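Local atomic coordinates of thioredoxin reductase (Clostridium acetobutylicum ATCC 824, PDB entry 6GNA), a protein that probably reduces the disulfide of thioredoxin through its bound FAD and a redox-active cysteine pair, drawing electrons from ferredoxin rather than from a pyridine nucleotide. Residues Ile87-Gly91 against Glu92-Ile96; Ile240-Asn243 against Arg244-Thr248; Asn279-Glu282 against Lys283-Lys287. One frame throughout, in Å; residues are numbered along the deposited sequence. Where two conformers were deposited one is given.

Contact 1 (Ile87-Gly91 against Glu92-Ile96); sequences IYAMG and EYFSI
Met90 lies across one face of the Tyr93 ring, its CB 3.6 Å from the ring centroid and 22° off the ring normal, a CH-pi contact displaced toward the hydroxyl end, where CG also rests on CZ. Tyr93 gets beneath the methionine because its CG sits between the backbone N and the carbonyl carbon (chi1 66°), which swings the ring back under the turn. The sulfur stands obliquely to the same ring, 5.5 Å from its centroid, as a looser Met-aromatic contact. Beyond it the bent methionine chain carries its methyl on to Ser95, where CE meets Ser95 CB at a tight 3.4 Å.

On the face that bears Ile87, Ala89 and Phe94, the phenylalanine ring leans against both neighbours: CD2 meets Ile87 CG2 at 3.9 Å and CE2 meets Ala89 CB at 3.8 Å. Ile250 packs against both Phe94 and Ala89, while Ile87 points inward to Ile12 and Leu110.

Tyr88 and Ser95 form an antiparallel hydrogen-bonded pair, each N donating to the other's O, and Met90 N donates to Tyr93 O (2.9 Å). At the tip a water accepts from Gly91 N and donates to Tyr93 O. Gly91 has a positive phi at which a CB would jam against Met90 O, which calls for glycine. The arrangement is that of an antiparallel beta hairpin, here joining strands 84-89 and 94-98 at the border of a four-stranded mixed sheet.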
ATOM      1  N   ILE A  87      16.602  17.807   6.641  1.00 24.83           N
ATOM      2  CA  ILE A  87      16.537  16.764   7.651  1.00 25.23           C
ATOM      3  C   ILE A  87      17.906  16.130   7.687  1.00 26.96           C
ATOM      4  O   ILE A  87      18.367  15.580   6.678  1.00 27.69           O
ATOM      5  CB  ILE A  87      15.464  15.716   7.323  1.00 22.46           C
ATOM      6  CG1 ILE A  87      14.108  16.409   7.241  1.00 23.67           C
ATOM      7  CG2 ILE A  87      15.454  14.600   8.380  1.00 25.86           C
ATOM      8  CD1 ILE A  87      13.045  15.543   6.686  1.00 26.74           C
ATOM      9  N   TYR A  88      18.559  16.220   8.827  1.00 25.43           N
ATOM     10  CA  TYR A  88      19.941  15.789   8.951  1.00 29.52           C
ATOM     11  C   TYR A  88      19.934  14.528   9.779  1.00 33.34           C
ATOM     12  O   TYR A  88      19.566  14.559  10.959  1.00 29.22           O
ATOM     13  CB  TYR A  88      20.796  16.863   9.609  1.00 30.06           C
ATOM     14  CG  TYR A  88      20.880  18.109   8.785  1.00 31.82           C
ATOM     15  CD1 TYR A  88      21.483  18.096   7.539  1.00 44.99           C
ATOM     16  CD2 TYR A  88      20.354  19.299   9.252  1.00 35.13           C
ATOM     17  CE1 TYR A  88      21.559  19.237   6.777  1.00 39.98           C
ATOM     18  CE2 TYR A  88      20.430  20.442   8.506  1.00 41.41           C
ATOM     19  CZ  TYR A  88      21.030  20.408   7.268  1.00 33.54           C
ATOM     20  OH  TYR A  88      21.108  21.556   6.517  1.00 40.05           O
ATOM     21  N   ALA A  89      20.323  13.421   9.145  1.00 32.27           N
ATOM     22  CA  ALA A  89      20.440  12.150   9.835  1.00 41.79           C
ATOM     23  C   ALA A  89      21.670  12.220  10.716  1.00 43.76           C
ATOM     24  O   ALA A  89      22.800  12.172  10.221  1.00 41.68           O
ATOM     25  CB  ALA A  89      20.565  11.028   8.810  1.00 43.65           C
ATOM     26  N   MET A  90      21.461  12.373  12.018  1.00 38.01           N
ATOM     27  CA  MET A  90      22.585  12.459  12.932  1.00 44.59           C
ATOM     28  C   MET A  90      23.087  11.090  13.348  1.00 73.99           C
ATOM     29  O   MET A  90      24.136  11.003  13.991  1.00 53.67           O
ATOM     30  CB  MET A  90      22.195  13.263  14.174  1.00 40.27           C
ATOM     31  CG  MET A  90      21.751  14.686  13.868  1.00 45.32           C
ATOM     32  SD  MET A  90      22.879  15.588  12.785  1.00 66.56           S
ATOM     33  CE  MET A  90      22.105  17.197  12.791  1.00 75.55           C
ATOM     34  N   GLY A  91      22.366  10.030  12.990  1.00 53.32           N
ATOM     35  CA  GLY A  91      22.782   8.680  13.292  1.00 53.66           C
ATOM     36  C   GLY A  91      21.694   7.918  14.013  1.00 47.67           C
ATOM     37  O   GLY A  91      21.164   6.931  13.491  1.00 63.28           O
ATOM     38  N   GLU A  92      21.359   8.369  15.222  1.00 54.09           N
ATOM     39  CA  GLU A  92      20.266   7.793  15.986  1.00 41.12           C
ATOM     40  C   GLU A  92      19.038   8.690  16.055  1.00 52.54           C
ATOM     41  O   GLU A  92      18.016   8.263  16.597  1.00 49.13           O
ATOM     42  CB  GLU A  92      20.717   7.443  17.414  1.00 73.46           C
ATOM     43  CG  GLU A  92      21.230   6.009  17.580  1.00 88.51           C
ATOM     44  CD  GLU A  92      22.649   5.835  17.082  1.00 52.48           C
ATOM     45  OE1 GLU A  92      23.064   6.623  16.215  1.00106.97           O
ATOM     46  OE2 GLU A  92      23.343   4.909  17.559  1.00 59.34           O
ATOM     47  N   TYR A  93      19.107   9.915  15.534  1.00 92.89           N
ATOM     48  CA  TYR A  93      17.947  10.796  15.474  1.00 45.52           C
ATOM     49  C   TYR A  93      18.093  11.714  14.272  1.00 41.13           C
ATOM     50  O   TYR A  93      19.055  11.631  13.501  1.00 33.85           O
ATOM     51  CB  TYR A  93      17.811  11.668  16.722  1.00 31.51           C
ATOM     52  CG  TYR A  93      18.943  12.663  16.870  1.00 45.09           C
ATOM     53  CD1 TYR A  93      20.205  12.251  17.289  1.00 50.16           C
ATOM     54  CD2 TYR A  93      18.754  14.013  16.592  1.00 38.11           C
ATOM     55  CE1 TYR A  93      21.244  13.154  17.427  1.00 50.99           C
ATOM     56  CE2 TYR A  93      19.786  14.921  16.731  1.00 49.46           C
ATOM     57  CZ  TYR A  93      21.026  14.485  17.149  1.00 44.14           C
ATOM     58  OH  TYR A  93      22.048  15.396  17.280  1.00 48.04           O
ATOM     59  N   PHE A  94      17.139  12.622  14.139  1.00 30.48           N
ATOM     60  CA  PHE A  94      17.105  13.524  13.004  1.00 28.17           C
ATOM     61  C   PHE A  94      16.875  14.934  13.504  1.00 27.49           C
ATOM     62  O   PHE A  94      15.997  15.166  14.339  1.00 28.65           O
ATOM     63  CB  PHE A  94      16.003  13.108  12.035  1.00 26.50           C
ATOM     64  CG  PHE A  94      16.180  11.709  11.505  1.00 26.98           C
ATOM     65  CD1 PHE A  94      15.707  10.621  12.212  1.00 29.02           C
ATOM     66  CD2 PHE A  94      16.847  11.493  10.311  1.00 28.85           C
ATOM     67  CE1 PHE A  94      15.887   9.336  11.728  1.00 27.33           C
ATOM     68  CE2 PHE A  94      17.039  10.205   9.829  1.00 28.44           C
ATOM     69  CZ  PHE A  94      16.550   9.138  10.533  1.00 26.35           C
ATOM     70  N   SER A  95      17.675  15.862  12.996  1.00 27.94           N
ATOM     71  CA  SER A  95      17.458  17.281  13.210  1.00 28.46           C
ATOM     72  C   SER A  95      16.666  17.816  12.025  1.00 26.86           C
ATOM     73  O   SER A  95      17.054  17.626  10.869  1.00 32.36           O
ATOM     74  CB  SER A  95      18.809  17.983  13.305  1.00 31.93           C
ATOM     75  OG  SER A  95      18.667  19.322  13.724  1.00 40.35           O
ATOM     76  N   ILE A  96      15.559  18.482  12.313  1.00 26.05           N
ATOM     77  CA  ILE A  96      14.591  18.875  11.293  1.00 26.00           C
ATOM     78  C   ILE A  96      14.529  20.391  11.274  1.00 24.63           C
ATOM     79  O   ILE A  96      14.034  21.008  12.227  1.00 28.38           O
ATOM     80  CB  ILE A  96      13.215  18.272  11.562  1.00 23.52           C
ATOM     81  CG1 ILE A  96      13.311  16.746  11.538  1.00 27.57           C
ATOM     82  CG2 ILE A  96      12.203  18.766  10.521  1.00 25.50           C
ATOM     83  CD1 ILE A  96      12.058  16.048  11.992  1.00 28.90           C
TER
HETATM   84  O   HOH W   1      23.184  10.584  16.317  1.00 40.81           O
HETATM   85  O   HOH W   2      20.033   9.579  11.436  1.00 41.17           O

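Contact 2 (Ile240-Asn243 against Arg244-Thr248); sequences IKVN and RKMET
Asn243 lays its amide obliquely across the side chain of Glu247, the amide and carboxylate planes 41° apart. ND2 donates to Glu247 OE1 at 2.9 Å in an almost straight bond (174° at the hydrogen), leaving within the amide plane and meeting the oxygen on its anti side. The other end of the amide turns into the loop, where OD1 accepts from Lys245 N at 2.9 Å and from Glu247 N at 3.0 Å. These two donors come from opposite faces of the amide plane, well above and below it, so the carbonyl is clasped between them and the rotation of the group is fixed. A chi1 of 68° places CG over the following backbone and makes this possible.

The backbone here forms a type I beta turn from Asn243 to Met246, closed by Met246 N to Asn243 O, and the bond from Lys245 N to Asn243 OD1 makes an Asx turn at the same place. Asn243 N also donates to Glu247 O, at 3.2 Å. At the base of the loop Ile240 CG2 meets Thr248 CG2 at 3.8 Å. Arg244, at the outer corner, reaches across the dimer interface to form a salt bridge with Glu272 of the second subunit.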
ATOM      1  N   ILE A 240      12.487   8.125  -4.162  1.00 24.09           N
ATOM      2  CA  ILE A 240      13.145   7.587  -2.974  1.00 24.99           C
ATOM      3  C   ILE A 240      12.968   6.078  -2.965  1.00 27.04           C
ATOM      4  O   ILE A 240      11.845   5.569  -3.026  1.00 27.25           O
ATOM      5  CB  ILE A 240      12.569   8.209  -1.692  1.00 21.55           C
ATOM      6  CG1 ILE A 240      12.688   9.742  -1.705  1.00 23.24           C
ATOM      7  CG2 ILE A 240      13.248   7.600  -0.467  1.00 25.31           C
ATOM      8  CD1 ILE A 240      11.935  10.438  -0.565  1.00 24.29           C
ATOM      9  N   LYS A 241      14.074   5.349  -2.875  1.00 25.88           N
ATOM     10  CA  LYS A 241      14.029   3.899  -2.935  1.00 25.77           C
ATOM     11  C   LYS A 241      13.783   3.314  -1.549  1.00 27.24           C
ATOM     12  O   LYS A 241      14.493   3.636  -0.591  1.00 33.47           O
ATOM     13  CB  LYS A 241      15.321   3.380  -3.540  1.00 27.12           C
ATOM     14  CG  LYS A 241      15.436   3.725  -5.019  1.00 33.74           C
ATOM     15  CD  LYS A 241      14.470   2.885  -5.842  1.00 56.49           C
ATOM     16  CE  LYS A 241      14.538   3.222  -7.321  1.00 73.74           C
ATOM     17  NZ  LYS A 241      13.568   2.445  -8.142  1.00 86.92           N
ATOM     18  N   VAL A 242      12.741   2.488  -1.440  1.00 25.50           N
ATOM     19  CA  VAL A 242      12.367   1.856  -0.183  1.00 26.29           C
ATOM     20  C   VAL A 242      12.208   0.356  -0.383  1.00 26.29           C
ATOM     21  O   VAL A 242      11.997  -0.139  -1.496  1.00 27.16           O
ATOM     22  CB  VAL A 242      11.075   2.429   0.441  1.00 24.35           C
ATOM     23  CG1 VAL A 242      11.228   3.914   0.760  1.00 26.88           C
ATOM     24  CG2 VAL A 242       9.862   2.210  -0.472  1.00 25.87           C
ATOM     25  N   ASN A 243      12.320  -0.362   0.728  1.00 28.46           N
ATOM     26  CA  ASN A 243      12.042  -1.788   0.750  1.00 29.53           C
ATOM     27  C   ASN A 243      10.599  -2.039   1.200  1.00 26.99           C
ATOM     28  O   ASN A 243       9.772  -1.126   1.305  1.00 26.39           O
ATOM     29  CB  ASN A 243      13.096  -2.493   1.604  1.00 29.69           C
ATOM     30  CG  ASN A 243      12.991  -2.157   3.080  1.00 28.81           C
ATOM     31  OD1 ASN A 243      12.017  -1.554   3.547  1.00 27.17           O
ATOM     32  ND2 ASN A 243      13.999  -2.558   3.832  1.00 32.38           N
ATOM     33  N   ARG A 244      10.286  -3.309   1.464  1.00 29.29           N
ATOM     34  CA  ARG A 244       8.932  -3.704   1.791  1.00 27.12           C
ATOM     35  C   ARG A 244       8.458  -3.111   3.112  1.00 27.85           C
ATOM     36  O   ARG A 244       7.249  -3.072   3.357  1.00 31.42           O
ATOM     37  CB  ARG A 244       8.828  -5.236   1.813  1.00 32.11           C
ATOM     38  CG  ARG A 244       8.841  -5.875   0.424  1.00 59.37           C
ATOM     39  CD  ARG A 244       7.435  -5.950  -0.147  1.00 46.84           C
ATOM     40  NE  ARG A 244       6.576  -6.809   0.668  1.00 36.86           N
ATOM     41  CZ  ARG A 244       5.245  -6.736   0.672  1.00 35.40           C
ATOM     42  NH1 ARG A 244       4.623  -5.854  -0.098  1.00 37.18           N
ATOM     43  NH2 ARG A 244       4.543  -7.538   1.455  1.00 39.99           N
ATOM     44  N   LYS A 245       9.377  -2.681   3.973  1.00 24.91           N
ATOM     45  CA  LYS A 245       9.040  -2.048   5.234  1.00 25.61           C
ATOM     46  C   LYS A 245       8.998  -0.532   5.119  1.00 24.95           C
ATOM     47  O   LYS A 245       8.838   0.147   6.141  1.00 25.74           O
ATOM     48  CB  LYS A 245      10.027  -2.473   6.318  1.00 29.34           C
ATOM     49  CG  LYS A 245       9.914  -3.942   6.690  1.00 31.62           C
ATOM     50  CD  LYS A 245      10.914  -4.301   7.770  1.00 34.85           C
ATOM     51  CE  LYS A 245      10.824  -5.762   8.160  1.00 48.85           C
ATOM     52  NZ  LYS A 245      10.023  -5.936   9.398  1.00 83.25           N
ATOM     53  N   MET A 246       9.142   0.004   3.899  1.00 24.83           N
ATOM     54  CA  MET A 246       9.192   1.439   3.635  0.57 22.14           C
ATOM     55  C   MET A 246      10.456   2.079   4.176  1.00 25.53           C
ATOM     56  O   MET A 246      10.526   3.299   4.299  1.00 22.83           O
ATOM     57  CB  MET A 246       7.963   2.195   4.161  0.57 24.06           C
ATOM     58  CG  MET A 246       6.655   1.670   3.655  0.57 21.55           C
ATOM     59  SD  MET A 246       6.510   1.606   1.869  0.57 21.09           S
ATOM     60  CE  MET A 246       5.550   0.064   1.695  0.57 26.69           C
ATOM     61  N   GLU A 247      11.463   1.272   4.493  1.00 25.08           N
ATOM     62  CA  GLU A 247      12.743   1.774   4.967  1.00 24.85           C
ATOM     63  C   GLU A 247      13.563   2.331   3.807  1.00 25.00           C
ATOM     64  O   GLU A 247      13.685   1.692   2.760  1.00 26.45           O
ATOM     65  CB  GLU A 247      13.520   0.629   5.618  1.00 25.29           C
ATOM     66  CG  GLU A 247      12.890   0.133   6.903  1.00 28.26           C
ATOM     67  CD  GLU A 247      13.460  -1.187   7.402  1.00 37.71           C
ATOM     68  OE1 GLU A 247      14.118  -1.911   6.622  1.00 35.42           O
ATOM     69  OE2 GLU A 247      13.231  -1.498   8.589  1.00 37.55           O
ATOM     70  N   THR A 248      14.145   3.509   3.999  1.00 27.12           N
ATOM     71  CA  THR A 248      15.120   4.040   3.055  1.00 24.51           C
ATOM     72  C   THR A 248      16.500   3.498   3.414  1.00 27.39           C
ATOM     73  O   THR A 248      16.640   2.648   4.299  1.00 28.17           O
ATOM     74  CB  THR A 248      15.157   5.569   3.127  1.00 24.13           C
ATOM     75  OG1 THR A 248      15.813   5.972   4.340  1.00 24.06           O
ATOM     76  CG2 THR A 248      13.750   6.192   3.048  1.00 24.16           C
TER

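Contact 3 (Asn279-Glu282 against Lys283-Lys287); sequences NAVE and KLYTK
Glu282 O is gripped near the end of the helix: Thr286 N donates to it at 3.0 Å, nearly in line with the carbonyl, and Tyr285 N adds a weak bond. Thr286 OG1 stands 3.1 Å from Glu282 O, although its proton may turn to another acceptor. The hydroxyl is brought back over the preceding turn by a chi1 of 62°, which leaves it between the backbone N and the carbonyl carbon. This is the C-terminal turn of helix 266-286, an alpha helix whose regular i to i+4 bonds run here from Lys283 N to Asn279 O at 3.0 Å and continue through Leu284 N to Ala280 O and Tyr285 N to Val281 O.

One turn apart, Val281 and Tyr285 run side by side in the same direction. The valine presents CG1, the branch anti to the backbone N (chi1 167°), to the edge of the tyrosine ring and in its plane, 3.5 Å from Tyr285 CE2. Leu284 lies along the Ala280 carbonyl, its CG 3.5 Å from Ala280 O, and with Val281 packs on Ile9 of strand 9-12, so this side of the helix faces the parallel sheet. Tyr285 OH makes a weak hydrogen bond to Thr27 O. On another side of the helix Lys283 bends at chi2 and its stem runs back over the previous turn, bringing CG to 3.5 Å from Asn279 O.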
ATOM      1  N   ASN A 279       5.914   0.235  11.258  1.00 24.01           N
ATOM      2  CA  ASN A 279       7.294  -0.209  11.411  1.00 27.66           C
ATOM      3  C   ASN A 279       8.074   0.754  12.292  1.00 26.53           C
ATOM      4  O   ASN A 279       8.825   0.327  13.172  1.00 28.81           O
ATOM      5  CB  ASN A 279       7.949  -0.384  10.040  1.00 27.42           C
ATOM      6  CG  ASN A 279       7.732  -1.766   9.468  1.00 26.93           C
ATOM      7  OD1 ASN A 279       8.085  -2.761  10.099  1.00 34.62           O
ATOM      8  ND2 ASN A 279       7.136  -1.848   8.288  1.00 26.17           N
ATOM      9  N   ALA A 280       7.878   2.062  12.096  1.00 25.15           N
ATOM     10  CA  ALA A 280       8.559   3.034  12.939  1.00 24.39           C
ATOM     11  C   ALA A 280       8.178   2.853  14.403  1.00 26.06           C
ATOM     12  O   ALA A 280       9.039   2.915  15.289  1.00 27.85           O
ATOM     13  CB  ALA A 280       8.229   4.443  12.460  1.00 23.94           C
ATOM     14  N   VAL A 281       6.890   2.632  14.679  1.00 28.18           N
ATOM     15  CA  VAL A 281       6.443   2.438  16.058  1.00 26.34           C
ATOM     16  C   VAL A 281       7.070   1.186  16.646  1.00 32.13           C
ATOM     17  O   VAL A 281       7.490   1.168  17.811  1.00 30.25           O
ATOM     18  CB  VAL A 281       4.903   2.367  16.109  1.00 26.90           C
ATOM     19  CG1 VAL A 281       4.418   1.859  17.475  1.00 31.57           C
ATOM     20  CG2 VAL A 281       4.294   3.718  15.796  1.00 26.77           C
ATOM     21  N   GLU A 282       7.114   0.111  15.861  1.00 29.25           N
ATOM     22  CA  GLU A 282       7.713  -1.127  16.336  1.00 31.05           C
ATOM     23  C   GLU A 282       9.153  -0.891  16.756  1.00 31.10           C
ATOM     24  O   GLU A 282       9.586  -1.345  17.821  1.00 32.73           O
ATOM     25  CB  GLU A 282       7.656  -2.193  15.241  1.00 33.18           C
ATOM     26  CG  GLU A 282       8.220  -3.543  15.669  1.00 36.89           C
ATOM     27  CD  GLU A 282       8.238  -4.555  14.540  1.00 72.07           C
ATOM     28  OE1 GLU A 282       8.086  -4.147  13.368  1.00 77.34           O
ATOM     29  OE2 GLU A 282       8.409  -5.759  14.826  1.00103.56           O
ATOM     30  N   LYS A 283       9.912  -0.173  15.924  1.00 29.20           N
ATOM     31  CA  LYS A 283      11.310   0.102  16.242  1.00 32.14           C
ATOM     32  C   LYS A 283      11.452   0.956  17.500  1.00 38.16           C
ATOM     33  O   LYS A 283      12.430   0.803  18.242  1.00 37.96           O
ATOM     34  CB  LYS A 283      12.006   0.767  15.054  1.00 36.46           C
ATOM     35  CG  LYS A 283      12.196  -0.129  13.829  1.00 33.86           C
ATOM     36  CD  LYS A 283      13.256  -1.208  14.001  1.00 51.33           C
ATOM     37  CE  LYS A 283      13.901  -1.521  12.652  1.00 43.70           C
ATOM     38  NZ  LYS A 283      14.532  -2.858  12.571  1.00 62.61           N
ATOM     39  N   LEU A 284      10.493   1.846  17.769  1.00 32.72           N
ATOM     40  CA  LEU A 284      10.554   2.661  18.979  1.00 33.69           C
ATOM     41  C   LEU A 284      10.332   1.819  20.230  1.00 40.56           C
ATOM     42  O   LEU A 284      10.928   2.088  21.280  1.00 39.92           O
ATOM     43  CB  LEU A 284       9.510   3.773  18.913  1.00 38.91           C
ATOM     44  CG  LEU A 284       9.834   4.964  18.017  1.00 42.89           C
ATOM     45  CD1 LEU A 284       8.580   5.785  17.781  1.00 53.18           C
ATOM     46  CD2 LEU A 284      10.921   5.813  18.655  1.00 41.78           C
ATOM     47  N   TYR A 285       9.469   0.809  20.147  1.00 38.53           N
ATOM     48  CA  TYR A 285       9.205  -0.030  21.310  1.00 72.55           C
ATOM     49  C   TYR A 285      10.284  -1.082  21.521  1.00 47.59           C
ATOM     50  O   TYR A 285      10.483  -1.535  22.654  1.00 55.17           O
ATOM     51  CB  TYR A 285       7.833  -0.695  21.190  1.00 46.47           C
ATOM     52  CG  TYR A 285       6.700   0.227  21.570  1.00 46.12           C
ATOM     53  CD1 TYR A 285       6.528   0.636  22.886  1.00 61.44           C
ATOM     54  CD2 TYR A 285       5.807   0.690  20.619  1.00 52.65           C
ATOM     55  CE1 TYR A 285       5.498   1.478  23.244  1.00 68.64           C
ATOM     56  CE2 TYR A 285       4.770   1.535  20.967  1.00 76.80           C
ATOM     57  CZ  TYR A 285       4.620   1.926  22.281  1.00 75.88           C
ATOM     58  OH  TYR A 285       3.591   2.767  22.634  1.00 84.85           O
ATOM     59  N   THR A 286      10.985  -1.482  20.463  1.00 39.25           N
ATOM     60  CA  THR A 286      12.067  -2.451  20.596  1.00 40.86           C
ATOM     61  C   THR A 286      13.426  -1.800  20.816  1.00 49.91           C
ATOM     62  O   THR A 286      14.363  -2.487  21.240  1.00 49.49           O
ATOM     63  CB  THR A 286      12.140  -3.348  19.352  1.00 47.18           C
ATOM     64  OG1 THR A 286      12.414  -2.551  18.193  1.00 45.45           O
ATOM     65  CG2 THR A 286      10.832  -4.097  19.145  1.00 41.54           C
ATOM     66  N   LYS A 287      13.554  -0.503  20.543  1.00 45.09           N
ATOM     67  CA  LYS A 287      14.823   0.207  20.691  1.00 40.41           C
ATOM     68  C   LYS A 287      15.920  -0.407  19.821  1.00 55.85           C
ATOM     69  O   LYS A 287      15.653  -0.934  18.740  1.00 62.88           O
ATOM     70  CB  LYS A 287      15.278   0.215  22.155  1.00 54.70           C
ATOM     71  CG  LYS A 287      14.274   0.818  23.124  1.00 44.11           C
ATOM     72  CD  LYS A 287      14.848   0.907  24.529  1.00 46.61           C
TER

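Along the chain the three contacts come strictly in series, none nesting in or crossing another. Contact 1 closes the hairpin between strands 84-89 and 94-98, at the edge of the small mixed sheet. Much later, contact 2 closes a tight turn inside the loop between strands 239-240 and 253-255, on the subunit interface. Contact 3 follows on the last helix, 266-286, and closes no loop beyond its own helical turns. Contacts 2 and 3 touch through Lys245 and Asn279 and through Glu247 and Lys283, which sets the 243-246 turn against the helix. Contact 1 touches neither, its centre about 18 Å from that of contact 2 and about 17 Å from that of contact 3.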